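Local coordinates for protein FAD-dependent pyridine nucleotide-disulphide oxidoreductase (PDB 3IWA) that probably uses FAD to move electrons between a pyridine nucleotide and a disulphide or related acceptor, as other members of this oxidoreductase family do, at residues A[10-15]-A[118-123]; A[258-263]-A[274-279]. All blocks are in the same frame, centred on the assembly; numbering follows the deposited sequence.

Contact 1 (A[10-15]-A[118-123]); sequences GAVALG and VLALGS
Val-12 and Leu-14 both come down on the methyl of Ala-120, the residue on which this contact centres. The loop 10-15 joins the first strand of a Rossmann-type fold to its first helix and resembles a dinucleotide-binding glycine loop, with Gly-10 and Gly-15 at its ends and Val-12 where the GxGxxG pattern has its second glycine; in relatives such a loop holds the FAD pyrophosphate, although no flavin is present in this model. From CB outward, Val-12 points toward the other segment and splits into two methyls. CG1, anti to the carbonyl carbon, reaches over Ala-120 O at 3.9 Å, while CG2 drops onto Ala-120 CB at 3.7 Å. Leu-14, on helix 14-25, brings its CD2 to 3.8 Å from Ala-120 CB and a looser 4.2 Å from Val-118 CG1. Val-118 also touches Ile-322 and Leu-326 of helix 314-326, which carries the apolar packing on to that helix. The two backbones are closest at Gly-10 and Ala-120, where the glycine has no side chain to hold them apart; there Gly-10 CA sits 3.4 Å from Ala-120 O in a nearly straight CA-H...O contact, 171° at the hydrogen.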
loop_
_atom_site.group_PDB
_atom_site.type_symbol
_atom_site.label_atom_id
_atom_site.label_comp_id
_atom_site.label_asym_id
_atom_site.label_seq_id
_atom_site.Cartn_x
_atom_site.Cartn_y
_atom_site.Cartn_z
ATOM N N GLY A 10 10.772 -1.700 -32.130
ATOM C CA GLY A 10 10.572 -2.762 -31.164
ATOM C C GLY A 10 9.094 -2.833 -30.866
ATOM O O GLY A 10 8.423 -1.809 -30.747
ATOM N N ALA A 11 8.565 -4.038 -30.780
ATOM C CA ALA A 11 7.213 -4.227 -30.264
ATOM C C ALA A 11 7.356 -5.031 -28.973
ATOM O O ALA A 11 7.667 -6.217 -29.002
ATOM C CB ALA A 11 6.315 -4.945 -31.291
ATOM N N VAL A 12 7.203 -4.350 -27.840
ATOM C CA VAL A 12 7.328 -4.972 -26.540
ATOM C C VAL A 12 5.930 -4.808 -25.930
ATOM O O VAL A 12 4.901 -5.214 -26.521
ATOM C CB VAL A 12 8.520 -4.338 -25.709
ATOM C CG1 VAL A 12 9.871 -4.899 -26.138
ATOM C CG2 VAL A 12 8.577 -2.840 -25.856
ATOM N N ALA A 13 5.878 -4.274 -24.728
ATOM C CA ALA A 13 4.709 -3.575 -24.276
ATOM C C ALA A 13 4.980 -2.124 -24.645
ATOM O O ALA A 13 4.122 -1.456 -25.188
ATOM C CB ALA A 13 4.537 -3.745 -22.758
ATOM N N LEU A 14 6.208 -1.677 -24.406
ATOM C CA LEU A 14 6.499 -0.276 -24.438
ATOM C C LEU A 14 6.187 0.456 -25.758
ATOM O O LEU A 14 5.611 1.544 -25.717
ATOM C CB LEU A 14 7.923 0.003 -23.964
ATOM C CG LEU A 14 8.196 1.499 -23.791
ATOM C CD1 LEU A 14 8.607 1.855 -22.369
ATOM C CD2 LEU A 14 9.254 1.956 -24.798
ATOM N N GLY A 15 6.567 -0.127 -26.895
ATOM C CA GLY A 15 6.327 0.479 -28.213
ATOM C C GLY A 15 4.864 0.773 -28.492
ATOM O O GLY A 15 4.492 1.935 -28.650
ATOM N N VAL A 118 11.324 6.322 -31.168
ATOM C CA VAL A 118 11.281 5.617 -29.902
ATOM C C VAL A 118 12.019 4.279 -30.017
ATOM O O VAL A 118 11.654 3.460 -30.838
ATOM C CB VAL A 118 9.829 5.333 -29.431
ATOM C CG1 VAL A 118 9.825 4.382 -28.158
ATOM C CG2 VAL A 118 9.080 6.616 -29.186
ATOM N N LEU A 119 13.012 4.079 -29.150
ATOM C CA LEU A 119 13.739 2.840 -29.041
ATOM C C LEU A 119 13.183 1.938 -27.932
ATOM O O LEU A 119 13.319 2.208 -26.768
ATOM C CB LEU A 119 15.222 3.136 -28.841
ATOM C CG LEU A 119 15.877 4.033 -29.921
ATOM C CD1 LEU A 119 17.332 4.264 -29.641
ATOM C CD2 LEU A 119 15.710 3.409 -31.302
ATOM N N ALA A 120 12.509 0.870 -28.330
ATOM C CA ALA A 120 12.002 -0.120 -27.410
ATOM C C ALA A 120 12.690 -1.427 -27.728
ATOM O O ALA A 120 12.063 -2.360 -28.179
ATOM C CB ALA A 120 10.504 -0.256 -27.577
ATOM N N LEU A 121 13.989 -1.466 -27.506
ATOM C CA LEU A 121 14.815 -2.519 -28.031
ATOM C C LEU A 121 14.874 -3.750 -27.169
ATOM O O LEU A 121 15.406 -4.752 -27.613
ATOM C CB LEU A 121 16.247 -2.018 -28.255
ATOM C CG LEU A 121 16.381 -0.753 -29.092
ATOM C CD1 LEU A 121 17.826 -0.378 -29.175
ATOM C CD2 LEU A 121 15.792 -0.944 -30.451
ATOM N N GLY A 122 14.367 -3.692 -25.937
ATOM C CA GLY A 122 14.346 -4.884 -25.084
ATOM C C GLY A 122 15.741 -5.336 -24.664
ATOM O O GLY A 122 16.715 -4.575 -24.714
ATOM N N SER A 123 15.847 -6.582 -24.257
ATOM C CA SER A 123 17.099 -7.097 -23.761
ATOM C C SER A 123 17.381 -8.438 -24.435
ATOM O O SER A 123 16.554 -8.928 -25.195
ATOM C CB SER A 123 16.986 -7.268 -22.251
ATOM O OG SER A 123 15.849 -8.063 -21.963
#

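Contact 2 (A[258-263]-A[274-279]); sequences PNTQLA and GAIIVD
Gly-274 O takes a short hydrogen bond, 2.6 Å, from Thr-260 OG1. The hydroxyl approaches at a C=O...donor angle of 141° and stands 19° off the carbonyl plane. A chi1 of 52° tucks OG1 between the backbone N and the carbonyl carbon; this leaves CG2 on the other branch, where it also lies against Gly-274 O, at 3.3 Å. Thr-260 holds the N-cap position of helix 261-266, but its side chain makes no capping bond and its hydroxyl is spent on this cross-link instead.

Beyond the carbonyl the contact turns apolar. The side chains of Thr-260 and Ile-276 run past each other in opposite directions, with Thr-260 CG2 3.7 Å from Ile-276 CG1. One helical turn on, Ala-263 CB closes over the tip of the same isoleucine, 3.6 Å from Ile-276 CD1. Leu-270 and Ala-291 also pack on Ile-276, the latter from strand 289-291 of the parallel sheet. At the other end of the contact the Pro-258 ring leans on the chain at Ala-275: Pro-258 CG is 3.7 Å from Ala-275 CA, and Pro-258 CB rests against Gly-274 O.

Asn-259 is the centre of an inverse gamma turn between strand 256-258 and helix 261-266. Asp-271 OD1 takes a bond from Ala-275 N, so the peptide joining Gly-274 to Ala-275 is fixed both at its oxygen and at its NH. A single buried hydroxyl-to-carbonyl bond amid apolar packing is consistent with a directional link that fixes how the turn sits against 274-279.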
loop_
_atom_site.group_PDB
_atom_site.type_symbol
_atom_site.label_atom_id
_atom_site.label_comp_id
_atom_site.label_asym_id
_atom_site.label_seq_id
_atom_site.Cartn_x
_atom_site.Cartn_y
_atom_site.Cartn_z
ATOM N N PRO A 258 21.063 -5.208 -22.018
ATOM C CA PRO A 258 20.298 -4.385 -22.927
ATOM C C PRO A 258 20.667 -4.672 -24.386
ATOM O O PRO A 258 21.844 -4.752 -24.719
ATOM C CB PRO A 258 20.698 -2.953 -22.524
ATOM C CG PRO A 258 21.244 -3.052 -21.181
ATOM C CD PRO A 258 21.873 -4.394 -21.097
ATOM N N ASN A 259 19.650 -4.823 -25.227
ATOM C CA ASN A 259 19.824 -5.105 -26.656
ATOM C C ASN A 259 20.079 -3.828 -27.483
ATOM O O ASN A 259 19.300 -3.502 -28.351
ATOM C CB ASN A 259 18.563 -5.822 -27.175
ATOM C CG ASN A 259 18.730 -6.387 -28.619
ATOM O OD1 ASN A 259 19.839 -6.519 -29.099
ATOM N ND2 ASN A 259 17.611 -6.731 -29.284
ATOM N N THR A 260 21.193 -3.150 -27.220
ATOM C CA THR A 260 21.417 -1.745 -27.629
ATOM C C THR A 260 22.489 -1.466 -28.753
ATOM O O THR A 260 22.901 -0.314 -28.963
ATOM C CB THR A 260 21.760 -0.897 -26.373
ATOM O OG1 THR A 260 22.818 -1.536 -25.683
ATOM C CG2 THR A 260 20.572 -0.818 -25.423
ATOM N N GLN A 261 22.877 -2.490 -29.511
ATOM C CA GLN A 261 23.845 -2.285 -30.604
ATOM C C GLN A 261 23.485 -1.106 -31.526
ATOM O O GLN A 261 24.338 -0.292 -31.854
ATOM C CB GLN A 261 24.050 -3.540 -31.445
ATOM C CG GLN A 261 25.236 -3.419 -32.449
ATOM C CD GLN A 261 26.620 -3.262 -31.761
ATOM O OE1 GLN A 261 26.914 -3.959 -30.790
ATOM N NE2 GLN A 261 27.472 -2.354 -32.281
ATOM N N LEU A 262 22.219 -1.018 -31.896
ATOM C CA LEU A 262 21.674 0.063 -32.704
ATOM C C LEU A 262 21.817 1.442 -32.054
ATOM O O LEU A 262 22.067 2.420 -32.727
ATOM C CB LEU A 262 20.206 -0.248 -33.006
ATOM C CG LEU A 262 19.509 0.591 -34.074
ATOM C CD1 LEU A 262 19.939 0.218 -35.516
ATOM C CD2 LEU A 262 17.995 0.464 -33.934
ATOM N N ALA A 263 21.657 1.539 -30.749
ATOM C CA ALA A 263 21.892 2.805 -30.059
ATOM C C ALA A 263 23.370 3.123 -30.047
ATOM O O ALA A 263 23.764 4.283 -30.223
ATOM C CB ALA A 263 21.375 2.757 -28.614
ATOM N N GLY A 274 25.934 -1.055 -21.153
ATOM C CA GLY A 274 25.278 -0.860 -22.463
ATOM C C GLY A 274 23.844 -0.330 -22.401
ATOM O O GLY A 274 23.158 -0.281 -23.420
ATOM N N ALA A 275 23.371 0.044 -21.207
ATOM C CA ALA A 275 21.995 0.526 -21.061
ATOM C C ALA A 275 21.947 1.958 -21.560
ATOM O O ALA A 275 22.831 2.742 -21.257
ATOM C CB ALA A 275 21.509 0.433 -19.605
ATOM N N ILE A 276 20.932 2.282 -22.356
ATOM C CA ILE A 276 20.730 3.645 -22.862
ATOM C C ILE A 276 20.402 4.595 -21.697
ATOM O O ILE A 276 19.535 4.301 -20.865
ATOM C CB ILE A 276 19.601 3.670 -23.879
ATOM C CG1 ILE A 276 19.969 2.866 -25.136
ATOM C CG2 ILE A 276 19.235 5.080 -24.240
ATOM C CD1 ILE A 276 18.810 2.653 -26.069
ATOM N N ILE A 277 21.120 5.714 -21.628
ATOM C CA ILE A 277 20.950 6.670 -20.562
ATOM C C ILE A 277 19.874 7.634 -20.994
ATOM O O ILE A 277 19.975 8.241 -22.049
ATOM C CB ILE A 277 22.259 7.404 -20.250
ATOM C CG1 ILE A 277 23.295 6.437 -19.667
ATOM C CG2 ILE A 277 22.037 8.607 -19.276
ATOM C CD1 ILE A 277 24.677 7.098 -19.502
ATOM N N VAL A 278 18.833 7.760 -20.174
ATOM C CA VAL A 278 17.739 8.696 -20.434
ATOM C C VAL A 278 17.497 9.664 -19.277
ATOM O O VAL A 278 17.749 9.356 -18.115
ATOM C CB VAL A 278 16.445 7.940 -20.736
ATOM C CG1 VAL A 278 16.634 7.094 -21.997
ATOM C CG2 VAL A 278 16.040 7.079 -19.553
ATOM N N ASP A 279 16.965 10.839 -19.599
ATOM C CA ASP A 279 16.522 11.758 -18.570
ATOM C C ASP A 279 15.120 11.357 -18.088
ATOM O O ASP A 279 14.560 10.345 -18.546
ATOM C CB ASP A 279 16.596 13.208 -19.075
ATOM C CG ASP A 279 15.511 13.566 -20.071
ATOM O OD1 ASP A 279 14.566 12.769 -20.309
ATOM O OD2 ASP A 279 15.629 14.686 -20.638
#

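Overall arrangement
From the N terminus, strand 5-9 runs into the loop 10-15 and helix 14-25. Roughly a hundred residues later the chain returns with strand 116-119, parallel to and beside strand 5-9 in the same sheet, and contact 1 closes that long excursion. The chain then forms a second parallel sheet before coming back through strand 256-258, after which contact 2 closes a short loop carrying helix 261-266. The contacts follow in series, neither nesting nor crossing. Their centres lie 11 Å apart, and they meet directly: Asn-259 N sits 3.0 Å from Gly-122 O, a probable hydrogen bond. This would tie the returning turn to the loop that follows strand 116-119.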